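Local coordinates for outer membrane protein SusF (Bacteroides thetaiotaomicron, PDB 4FE9), which binds starch at the cell surface through several carbohydrate-binding modules before the glycan is carried into the periplasm for degradation, at residues A[270-275]-A[306-311]; A[317-322]-A[352-357]; A[264-269]-A[313-318]. All coordinates share one frame; numbering follows the deposited sequence.

Contact 1 of 3, residues A[270-275]-A[306-311]. With GLC (alpha-D-glucopyranose), chain C; GLC (alpha-D-glucopyranose), chain B.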
loop_
_atom_site.group_PDB
_atom_site.type_symbol
_atom_site.label_atom_id
_atom_site.label_comp_id
_atom_site.label_asym_id
_atom_site.label_seq_id
_atom_site.Cartn_x
_atom_site.Cartn_y
_atom_site.Cartn_z
ATOM N N TYR A 270 5.247 -28.903 -8.026
ATOM C CA TYR A 270 5.078 -28.790 -9.501
ATOM C C TYR A 270 6.401 -28.821 -10.212
ATOM O O TYR A 270 6.561 -28.196 -11.271
ATOM C CB TYR A 270 4.344 -27.491 -9.896
ATOM C CG TYR A 270 3.001 -27.301 -9.240
ATOM C CD1 TYR A 270 1.879 -27.990 -9.688
ATOM C CD2 TYR A 270 2.861 -26.468 -8.167
ATOM C CE1 TYR A 270 0.635 -27.834 -9.057
ATOM C CE2 TYR A 270 1.649 -26.340 -7.502
ATOM C CZ TYR A 270 0.531 -26.998 -7.982
ATOM O OH TYR A 270 -0.677 -26.864 -7.322
ATOM N N ASN A 271 7.405 -29.383 -9.548
ATOM C CA ASN A 271 8.705 -29.546 -10.143
ATOM C C ASN A 271 9.444 -28.238 -10.331
ATOM O O ASN A 271 10.277 -28.109 -11.229
ATOM C CB ASN A 271 8.599 -30.303 -11.476
ATOM C CG ASN A 271 9.859 -31.109 -11.792
ATOM O OD1 ASN A 271 10.422 -31.766 -10.911
ATOM N ND2 ASN A 271 10.343 -31.002 -13.020
ATOM N N TRP A 272 9.170 -27.267 -9.457
ATOM C CA TRP A 272 9.715 -25.899 -9.624
ATOM C C TRP A 272 9.794 -25.425 -11.101
ATOM O O TRP A 272 10.809 -24.867 -11.529
ATOM C CB TRP A 272 11.094 -25.777 -8.942
ATOM C CG TRP A 272 11.005 -25.714 -7.443
ATOM C CD1 TRP A 272 11.413 -26.676 -6.544
ATOM C CD2 TRP A 272 10.362 -24.699 -6.677
ATOM N NE1 TRP A 272 11.065 -26.298 -5.259
ATOM C CE2 TRP A 272 10.445 -25.079 -5.313
ATOM C CE3 TRP A 272 9.703 -23.506 -7.009
ATOM C CZ2 TRP A 272 9.889 -24.307 -4.289
ATOM C CZ3 TRP A 272 9.169 -22.727 -5.979
ATOM C CH2 TRP A 272 9.292 -23.112 -4.641
ATOM N N GLY A 273 8.692 -25.569 -11.836
ATOM C CA GLY A 273 8.518 -24.863 -13.116
ATOM C C GLY A 273 9.264 -25.458 -14.298
ATOM O O GLY A 273 9.416 -24.806 -15.338
ATOM N N THR A 274 9.740 -26.695 -14.156
ATOM C CA THR A 274 10.396 -27.393 -15.284
ATOM C C THR A 274 9.454 -28.463 -15.841
ATOM O O THR A 274 8.772 -29.152 -15.067
ATOM C CB THR A 274 11.751 -28.050 -14.856
ATOM O OG1 THR A 274 12.457 -27.162 -13.981
ATOM C CG2 THR A 274 12.633 -28.339 -16.070
ATOM N N PRO A 275 9.268 -28.467 -17.178
ATOM C CA PRO A 275 9.837 -27.459 -18.089
ATOM C C PRO A 275 8.938 -26.194 -18.263
ATOM O O PRO A 275 7.779 -26.187 -17.840
ATOM C CB PRO A 275 9.938 -28.215 -19.407
ATOM C CG PRO A 275 8.751 -29.154 -19.371
ATOM C CD PRO A 275 8.505 -29.500 -17.909
ATOM N N GLN A 306 5.942 -25.317 -1.091
ATOM C CA GLN A 306 6.400 -23.951 -1.411
ATOM C C GLN A 306 5.945 -23.553 -2.798
ATOM O O GLN A 306 5.941 -24.374 -3.694
ATOM C CB GLN A 306 7.920 -23.860 -1.322
ATOM C CG GLN A 306 8.441 -24.045 0.116
ATOM C CD GLN A 306 9.936 -24.186 0.184
ATOM O OE1 GLN A 306 10.677 -23.341 -0.311
ATOM N NE2 GLN A 306 10.390 -25.212 0.868
ATOM N N VAL A 307 5.556 -22.294 -2.961
ATOM C CA VAL A 307 5.132 -21.782 -4.273
ATOM C C VAL A 307 5.728 -20.425 -4.612
ATOM O O VAL A 307 6.057 -19.634 -3.714
ATOM C CB VAL A 307 3.592 -21.678 -4.368
ATOM C CG1 VAL A 307 2.940 -23.083 -4.281
ATOM C CG2 VAL A 307 3.060 -20.771 -3.316
ATOM N N LYS A 308 5.758 -20.110 -5.910
ATOM C CA LYS A 308 6.038 -18.737 -6.383
ATOM C C LYS A 308 5.120 -18.409 -7.595
ATOM O O LYS A 308 4.516 -19.308 -8.177
ATOM C CB LYS A 308 7.497 -18.609 -6.810
ATOM C CG LYS A 308 8.454 -18.387 -5.667
ATOM C CD LYS A 308 9.821 -18.136 -6.158
ATOM C CE LYS A 308 10.159 -16.674 -6.079
ATOM N NZ LYS A 308 11.620 -16.453 -6.269
ATOM N N PHE A 309 5.039 -17.137 -7.951
ATOM C CA PHE A 309 4.120 -16.666 -8.986
ATOM C C PHE A 309 4.914 -15.925 -10.032
ATOM O O PHE A 309 5.976 -15.393 -9.732
ATOM C CB PHE A 309 3.063 -15.730 -8.385
ATOM C CG PHE A 309 2.220 -16.371 -7.342
ATOM C CD1 PHE A 309 2.592 -16.322 -5.999
ATOM C CD2 PHE A 309 1.043 -17.020 -7.685
ATOM C CE1 PHE A 309 1.807 -16.930 -5.017
ATOM C CE2 PHE A 309 0.285 -17.697 -6.715
ATOM C CZ PHE A 309 0.672 -17.636 -5.375
ATOM N N ALA A 310 4.446 -15.955 -11.282
ATOM C CA ALA A 310 5.145 -15.265 -12.396
ATOM C C ALA A 310 4.146 -14.783 -13.450
ATOM O O ALA A 310 3.080 -15.377 -13.619
ATOM C CB ALA A 310 6.162 -16.194 -13.046
ATOM N N PRO A 311 4.554 -13.796 -14.262
ATOM C CA PRO A 311 3.638 -13.244 -15.220
ATOM C C PRO A 311 3.625 -14.029 -16.562
ATOM O O PRO A 311 2.984 -13.602 -17.508
ATOM C CB PRO A 311 4.187 -11.820 -15.428
ATOM C CG PRO A 311 5.618 -11.958 -15.236
ATOM C CD PRO A 311 5.779 -12.983 -14.147
HETATM C C1 GLC C . 13.082 -21.875 -7.565
HETATM C C2 GLC C . 12.849 -21.916 -6.072
HETATM C C3 GLC C . 14.022 -22.605 -5.354
HETATM C C4 GLC C . 14.284 -23.977 -5.937
HETATM C C5 GLC C . 14.542 -23.808 -7.432
HETATM C C6 GLC C . 14.742 -25.156 -8.115
HETATM O O2 GLC C . 12.799 -20.566 -5.632
HETATM O O3 GLC C . 13.738 -22.716 -3.958
HETATM O O4 GLC C . 15.440 -24.543 -5.294
HETATM O O5 GLC C . 13.422 -23.180 -8.055
HETATM O O6 GLC C . 15.263 -24.921 -9.422
HETATM C C1 GLC B . 14.822 -17.888 -10.509
HETATM C C2 GLC B . 13.720 -17.660 -9.480
HETATM C C3 GLC B . 13.828 -18.643 -8.336
HETATM C C4 GLC B . 13.837 -20.061 -8.875
HETATM C C5 GLC B . 14.928 -20.211 -9.904
HETATM C C6 GLC B . 14.917 -21.612 -10.507
HETATM O O2 GLC B . 13.839 -16.345 -8.965
HETATM O O3 GLC B . 12.742 -18.481 -7.415
HETATM O O4 GLC B . 14.125 -20.952 -7.829
HETATM O O5 GLC B . 14.782 -19.244 -10.952
HETATM O O6 GLC B . 15.977 -21.680 -11.458
#
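Trp-272 lays the six-membered end of its indole against the aliphatic root of Gln-306, with CZ2 of Trp-272 3.6 Å from CB of Gln-306. That methylene sits at the ring edge, close to the indole plane. CZ3 of Trp-272 lies 4.4 Å from CG of Lys-308, and CH2 passes the backbone N of Val-307 between them, so three consecutive strand residues meet the six-membered end of the indole, Gln-306 at its edge and the other two obliquely. The amide of Gln-306 is turned 71° against the indole; the chain is extended beyond CG, and OE1 hydrogen-bonds with ND2 of Asn-341.

With this end set against the strand, the indole offers a face to sugar. C2 of the chain C glucose stands over that face, displaced toward the rim, 3.6 Å from CE3 of Trp-272. Such an aromatic platform under a glucose, here the pocket residue Trp-272, is common in starch-binding modules. Lys-308 supplies the polar grip: bent at chi3 (103°), its chain leads away from Trp-272 and puts NZ of Lys-308 2.6 Å from O3 of the chain B glucose, with a weak second bond to O2. Within the loop, ND2 of Asn-271 donates to O of Thr-274 at 3.2 Å, almost straight at 175°, though the donor stands well above the carbonyl plane of Thr-274.

Strand 306-310 runs between strands 264-267 and 341-343 in an antiparallel sheet, and the loop leaving strand 264-267 folds back so that Trp-272 also touches Asn-341 of strand 341-343.

Contact 2 of 3, residues A[317-322]-A[352-357]. With GLC (alpha-D-glucopyranose), chain B.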
loop_
_atom_site.group_PDB
_atom_site.type_symbol
_atom_site.label_atom_id
_atom_site.label_comp_id
_atom_site.label_asym_id
_atom_site.label_seq_id
_atom_site.Cartn_x
_atom_site.Cartn_y
_atom_site.Cartn_z
ATOM N N ASN A 317 10.823 -12.230 -13.429
ATOM C CA ASN A 317 9.900 -11.325 -12.745
ATOM C C ASN A 317 8.944 -12.077 -11.833
ATOM O O ASN A 317 7.859 -11.603 -11.508
ATOM C CB ASN A 317 9.119 -10.483 -13.763
ATOM C CG ASN A 317 10.030 -9.578 -14.592
ATOM O OD1 ASN A 317 10.243 -9.809 -15.796
ATOM N ND2 ASN A 317 10.624 -8.597 -13.941
ATOM N N ASP A 318 9.418 -13.189 -11.307
ATOM C CA ASP A 318 8.629 -14.014 -10.425
ATOM C C ASP A 318 8.728 -13.497 -8.973
ATOM O O ASP A 318 9.597 -12.697 -8.654
ATOM C CB ASP A 318 9.152 -15.443 -10.508
ATOM C CG ASP A 318 10.657 -15.501 -10.420
ATOM O OD1 ASP A 318 11.161 -15.578 -9.279
ATOM O OD2 ASP A 318 11.336 -15.314 -11.465
ATOM N N PHE A 319 7.767 -13.865 -8.145
ATOM C CA PHE A 319 7.781 -13.480 -6.743
ATOM C C PHE A 319 7.152 -14.566 -5.882
ATOM O O PHE A 319 6.375 -15.392 -6.370
ATOM C CB PHE A 319 7.052 -12.145 -6.530
ATOM C CG PHE A 319 5.625 -12.140 -7.031
ATOM C CD1 PHE A 319 4.555 -12.307 -6.141
ATOM C CD2 PHE A 319 5.344 -11.822 -8.359
ATOM C CE1 PHE A 319 3.224 -12.285 -6.600
ATOM C CE2 PHE A 319 4.031 -11.883 -8.850
ATOM C CZ PHE A 319 2.960 -12.080 -7.970
ATOM N N GLY A 320 7.472 -14.546 -4.595
ATOM C CA GLY A 320 6.958 -15.537 -3.667
ATOM C C GLY A 320 6.384 -14.866 -2.435
ATOM O O GLY A 320 5.388 -14.116 -2.519
ATOM N N PHE A 321 7.054 -15.052 -1.299
ATOM C CA PHE A 321 6.673 -14.337 -0.087
ATOM C C PHE A 321 6.866 -12.808 -0.295
ATOM O O PHE A 321 7.878 -12.369 -0.849
ATOM C CB PHE A 321 7.500 -14.844 1.110
ATOM C CG PHE A 321 7.091 -14.259 2.416
ATOM C CD1 PHE A 321 6.063 -14.837 3.161
ATOM C CD2 PHE A 321 7.690 -13.080 2.886
ATOM C CE1 PHE A 321 5.550 -14.195 4.305
ATOM C CE2 PHE A 321 7.293 -12.519 4.111
ATOM C CZ PHE A 321 6.196 -13.070 4.813
ATOM N N VAL A 322 5.824 -12.040 0.012
ATOM C CA VAL A 322 5.871 -10.593 -0.104
ATOM C C VAL A 322 5.361 -9.964 1.193
ATOM O O VAL A 322 4.784 -10.642 2.022
ATOM C CB VAL A 322 4.990 -10.072 -1.294
ATOM C CG1 VAL A 322 5.373 -10.751 -2.587
ATOM C CG2 VAL A 322 3.522 -10.282 -0.998
ATOM N N VAL A 352 -6.808 -18.721 -3.443
ATOM C CA VAL A 352 -5.670 -17.850 -3.507
ATOM C C VAL A 352 -6.015 -16.577 -4.302
ATOM O O VAL A 352 -6.535 -16.655 -5.429
ATOM C CB VAL A 352 -4.512 -18.554 -4.178
ATOM C CG1 VAL A 352 -3.346 -17.619 -4.326
ATOM C CG2 VAL A 352 -4.090 -19.802 -3.346
ATOM N N TYR A 353 -5.771 -15.418 -3.701
ATOM C CA TYR A 353 -6.012 -14.131 -4.347
ATOM C C TYR A 353 -4.714 -13.326 -4.442
ATOM O O TYR A 353 -4.001 -13.188 -3.444
ATOM C CB TYR A 353 -7.054 -13.369 -3.548
ATOM C CG TYR A 353 -7.236 -11.929 -3.947
ATOM C CD1 TYR A 353 -6.435 -10.934 -3.409
ATOM C CD2 TYR A 353 -8.281 -11.548 -4.779
ATOM C CE1 TYR A 353 -6.655 -9.588 -3.706
ATOM C CE2 TYR A 353 -8.515 -10.225 -5.074
ATOM C CZ TYR A 353 -7.683 -9.249 -4.550
ATOM O OH TYR A 353 -7.894 -7.928 -4.875
ATOM N N VAL A 354 -4.347 -12.898 -5.665
ATOM C CA VAL A 354 -3.063 -12.231 -5.918
ATOM C C VAL A 354 -3.289 -10.903 -6.712
ATOM O O VAL A 354 -4.100 -10.845 -7.662
ATOM C CB VAL A 354 -2.086 -13.113 -6.716
ATOM C CG1 VAL A 354 -0.732 -12.384 -6.907
ATOM C CG2 VAL A 354 -1.867 -14.471 -6.052
ATOM N N SER A 355 -2.642 -9.840 -6.275
ATOM C CA SER A 355 -2.757 -8.552 -6.953
ATOM C C SER A 355 -1.366 -7.969 -7.195
ATOM O O SER A 355 -0.500 -8.027 -6.318
ATOM C CB SER A 355 -3.600 -7.599 -6.109
ATOM O OG SER A 355 -3.838 -6.388 -6.787
ATOM N N VAL A 356 -1.114 -7.507 -8.412
ATOM C CA VAL A 356 0.214 -6.992 -8.798
ATOM C C VAL A 356 -0.001 -5.729 -9.630
ATOM O O VAL A 356 -0.629 -5.776 -10.705
ATOM C CB VAL A 356 0.980 -8.026 -9.670
ATOM C CG1 VAL A 356 2.348 -7.476 -10.131
ATOM C CG2 VAL A 356 1.148 -9.335 -8.923
ATOM N N ILE A 357 0.360 -4.591 -9.081
ATOM C CA ILE A 357 0.383 -3.395 -9.875
ATOM C C ILE A 357 1.710 -2.710 -9.733
ATOM O O ILE A 357 2.156 -2.452 -8.618
ATOM C CB ILE A 357 -0.739 -2.451 -9.506
ATOM C CG1 ILE A 357 -2.080 -3.067 -9.869
ATOM C CG2 ILE A 357 -0.582 -1.104 -10.263
ATOM C CD1 ILE A 357 -3.167 -2.759 -8.881
HETATM C C1 GLC B . 14.822 -17.888 -10.509
HETATM C C2 GLC B . 13.720 -17.660 -9.480
HETATM C C3 GLC B . 13.828 -18.643 -8.336
HETATM C C4 GLC B . 13.837 -20.061 -8.875
HETATM C C5 GLC B . 14.928 -20.211 -9.904
HETATM C C6 GLC B . 14.917 -21.612 -10.507
HETATM O O2 GLC B . 13.839 -16.345 -8.965
HETATM O O3 GLC B . 12.742 -18.481 -7.415
HETATM O O4 GLC B . 14.125 -20.952 -7.829
HETATM O O5 GLC B . 14.782 -19.244 -10.952
HETATM O O6 GLC B . 15.977 -21.680 -11.458
#
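Phe-319 touches Val-354 and Val-356 with the end of its ring, inside the immunoglobulin-like beta fold of the second carbohydrate-binding module. The contact itself is purely apolar. CZ of Phe-319 is 3.4 Å from CG2 of Val-356, a tight approach, and 3.9 Å from CG1 of Val-354, which lies at the ring edge in its plane. The far end of the phenyl ring is therefore received by two methyl groups, one from each valine. Residues 354 and 356 are alternate positions on strand 348-357, so both side chains leave the strand on the same face, toward the loop that carries Phe-319. Their first torsions are nearly equal, yet different branches do the touching: CG1, anti to the backbone N, in Val-354, and CG2, anti to the carbonyl carbon, in Val-356. Phe-319 holds CG between its own backbone N and carbonyl carbon (chi1 56°), and from there the ring reaches inward. Ile-363 and Lys-361 of strand 360-366 also touch Phe-319, while Phe-309 packs on Val-354 and Pro-260 on Val-356.

The backbones of the two sides pair with different strands of the same sheet. N of Phe-309 and O of Phe-319 probably share a hydrogen bond that fastens the loop to strand 306-310; Val-354 pairs instead with Phe-295 of strand 294-301.

The polar interactions belong to the preceding residue, Asp-318, whose side chain faces the glycan pocket. OD1 of Asp-318 forms a salt bridge with NZ of Lys-308 at 3.2 Å, which probably steadies its negative charge. The same oxygen accepts a hydrogen bond from the chain B glucose, whose O2 is 2.8 Å from OD1 of Asp-318.

Contact 3 of 3, residues A[264-269]-A[313-318]. With GLC (alpha-D-glucopyranose), chain B; EDO (1,2-ethanediol), chain H.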
loop_
_atom_site.group_PDB
_atom_site.type_symbol
_atom_site.label_atom_id
_atom_site.label_comp_id
_atom_site.label_asym_id
_atom_site.label_seq_id
_atom_site.Cartn_x
_atom_site.Cartn_y
_atom_site.Cartn_z
ATOM N N TYR A 264 0.759 -16.985 -13.196
ATOM C CA TYR A 264 0.930 -18.423 -13.093
ATOM C C TYR A 264 1.639 -18.742 -11.794
ATOM O O TYR A 264 2.383 -17.903 -11.263
ATOM C CB TYR A 264 1.759 -18.951 -14.253
ATOM C CG TYR A 264 1.116 -18.772 -15.620
ATOM C CD1 TYR A 264 0.327 -19.779 -16.180
ATOM C CD2 TYR A 264 1.336 -17.612 -16.364
ATOM C CE1 TYR A 264 -0.247 -19.627 -17.446
ATOM C CE2 TYR A 264 0.745 -17.431 -17.601
ATOM C CZ TYR A 264 -0.073 -18.421 -18.122
ATOM O OH TYR A 264 -0.599 -18.258 -19.372
ATOM N N MET A 265 1.260 -19.871 -11.209
ATOM C CA MET A 265 1.850 -20.368 -9.978
ATOM C C MET A 265 2.590 -21.656 -10.266
ATOM O O MET A 265 2.137 -22.477 -11.072
ATOM C CB MET A 265 0.757 -20.635 -8.950
ATOM C CG MET A 265 1.259 -21.305 -7.647
ATOM S SD MET A 265 -0.017 -21.421 -6.411
ATOM C CE MET A 265 -0.854 -22.901 -6.983
ATOM N N THR A 266 3.823 -21.725 -9.784
ATOM C CA THR A 266 4.545 -22.974 -9.691
ATOM C C THR A 266 4.997 -23.175 -8.238
ATOM O O THR A 266 4.529 -22.465 -7.326
ATOM C CB THR A 266 5.736 -23.002 -10.650
ATOM O OG1 THR A 266 6.262 -24.331 -10.733
ATOM C CG2 THR A 266 6.843 -22.029 -10.197
ATOM N N GLY A 267 5.805 -24.207 -8.004
ATOM C CA GLY A 267 5.868 -24.810 -6.689
ATOM C C GLY A 267 6.795 -25.998 -6.591
ATOM O O GLY A 267 7.217 -26.577 -7.616
ATOM N N SER A 268 7.180 -26.317 -5.353
ATOM C CA SER A 268 7.810 -27.607 -5.037
ATOM C C SER A 268 6.961 -28.767 -5.528
ATOM O O SER A 268 7.456 -29.639 -6.221
ATOM C CB SER A 268 8.094 -27.739 -3.522
ATOM O OG SER A 268 6.959 -27.394 -2.739
ATOM N N ALA A 269 5.657 -28.704 -5.270
ATOM C CA ALA A 269 4.725 -29.737 -5.754
ATOM C C ALA A 269 4.525 -29.763 -7.292
ATOM O O ALA A 269 3.738 -30.560 -7.794
ATOM C CB ALA A 269 3.391 -29.624 -5.042
ATOM N N ALA A 313 4.408 -18.511 -17.902
ATOM C CA ALA A 313 4.591 -19.885 -17.434
ATOM C C ALA A 313 6.086 -20.235 -17.466
ATOM O O ALA A 313 6.517 -21.107 -18.220
ATOM C CB ALA A 313 3.775 -20.874 -18.305
ATOM N N ASN A 314 6.875 -19.471 -16.709
ATOM C CA ASN A 314 8.316 -19.587 -16.728
ATOM C C ASN A 314 8.911 -18.619 -15.718
ATOM O O ASN A 314 8.220 -17.690 -15.258
ATOM C CB ASN A 314 8.867 -19.287 -18.111
ATOM C CG ASN A 314 10.264 -19.859 -18.316
ATOM O OD1 ASN A 314 10.720 -20.686 -17.539
ATOM N ND2 ASN A 314 10.916 -19.456 -19.383
ATOM N N TRP A 315 10.201 -18.809 -15.389
ATOM C CA TRP A 315 10.873 -17.933 -14.405
ATOM C C TRP A 315 11.168 -16.588 -15.044
ATOM O O TRP A 315 11.251 -16.487 -16.270
ATOM C CB TRP A 315 12.162 -18.586 -13.892
ATOM C CG TRP A 315 11.889 -19.815 -13.104
ATOM C CD1 TRP A 315 12.069 -21.106 -13.525
ATOM C CD2 TRP A 315 11.089 -19.901 -11.922
ATOM N NE1 TRP A 315 11.629 -21.980 -12.566
ATOM C CE2 TRP A 315 10.958 -21.268 -11.604
ATOM C CE3 TRP A 315 10.525 -18.955 -11.067
ATOM C CZ2 TRP A 315 10.329 -21.699 -10.465
ATOM C CZ3 TRP A 315 9.877 -19.388 -9.948
ATOM C CH2 TRP A 315 9.737 -20.747 -9.673
ATOM N N GLY A 316 11.194 -15.534 -14.231
ATOM C CA GLY A 316 11.447 -14.171 -14.745
ATOM C C GLY A 316 10.392 -13.205 -14.228
ATOM O O GLY A 316 9.184 -13.404 -14.467
ATOM N N ASN A 317 10.823 -12.230 -13.429
ATOM C CA ASN A 317 9.900 -11.325 -12.745
ATOM C C ASN A 317 8.944 -12.077 -11.833
ATOM O O ASN A 317 7.859 -11.603 -11.508
ATOM C CB ASN A 317 9.119 -10.483 -13.763
ATOM C CG ASN A 317 10.030 -9.578 -14.592
ATOM O OD1 ASN A 317 10.243 -9.809 -15.796
ATOM N ND2 ASN A 317 10.624 -8.597 -13.941
ATOM N N ASP A 318 9.418 -13.189 -11.307
ATOM C CA ASP A 318 8.629 -14.014 -10.425
ATOM C C ASP A 318 8.728 -13.497 -8.973
ATOM O O ASP A 318 9.597 -12.697 -8.654
ATOM C CB ASP A 318 9.152 -15.443 -10.508
ATOM C CG ASP A 318 10.657 -15.501 -10.420
ATOM O OD1 ASP A 318 11.161 -15.578 -9.279
ATOM O OD2 ASP A 318 11.336 -15.314 -11.465
HETATM C C1 GLC B . 14.822 -17.888 -10.509
HETATM C C2 GLC B . 13.720 -17.660 -9.480
HETATM C C3 GLC B . 13.828 -18.643 -8.336
HETATM C C4 GLC B . 13.837 -20.061 -8.875
HETATM C C5 GLC B . 14.928 -20.211 -9.904
HETATM C C6 GLC B . 14.917 -21.612 -10.507
HETATM O O2 GLC B . 13.839 -16.345 -8.965
HETATM O O3 GLC B . 12.742 -18.481 -7.415
HETATM O O4 GLC B . 14.125 -20.952 -7.829
HETATM O O5 GLC B . 14.782 -19.244 -10.952
HETATM O O6 GLC B . 15.977 -21.680 -11.458
HETATM C C1 EDO H . 7.382 -17.463 -21.839
HETATM O O1 EDO H . 6.311 -18.437 -21.727
HETATM C C2 EDO H . 8.743 -18.175 -21.722
HETATM O O2 EDO H . 9.718 -17.298 -21.138
#
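Tyr-264 turns a ring face to Ala-313, whose methyl stands almost directly above the centre: CB of Ala-313 is 4.2 Å from the ring centroid and only 10° off the normal, a CH-pi contact. The backbone N of Ala-313 lies over the face as well, 3.6 Å from CD2 of Tyr-264. The phenol oxygen is occupied beyond this pair, hydrogen-bonded to Glu-262.

Thr-266 meets Trp-315 differently, the two side chains crossing at about a right angle. CG2 of Thr-266 presses to 3.2 Å from CH2 of Trp-315, very close for two carbons, and OG1 is held by the carbonyl oxygen of Ala-281. The methyl comes from the side of the indole away from the chain B glucose, whose C4 lies over the ring centre, so Trp-315 is packed between strand and sugar.

Trp-315 is one of two aromatic platforms of this starch-binding module, carried by the loop after strand 306-310 and backed by strand 264-267. Edge-to-face packing with Trp-282 and a hydrogen bond between NE1 of Trp-315 and O of Trp-272 fix the indole further, tying it to the loop of the other platform tryptophan. Just beyond, N of Gly-316 donates to the anti lone pair of OD2 of Asp-318, 2.8 Å away, and the carboxylate carbon lies at the edge of the indole.

Overall arrangement
From the N terminus, strand 264-267 comes first and runs into the loop 270-275; strand 306-310 follows, then the loop 313-322, and last strand 348-357. Contact 1 closes a loop from 270-275 back onto 306-311, wholly within the longer one that contact 3 closes between 264-269 and 313-318. Contact 2 starts where contact 3 ends, sharing Asn-317 and Asp-318, and closes the next loop along the chain, to 352-357. No two loops cross. Contacts 1 and 3, with centres about 3 Å apart, shape the sugar-binding side on neighbouring strands, whereas contact 2 carries the loop after strand 306-310 inward to strand 348-357 of that sheet.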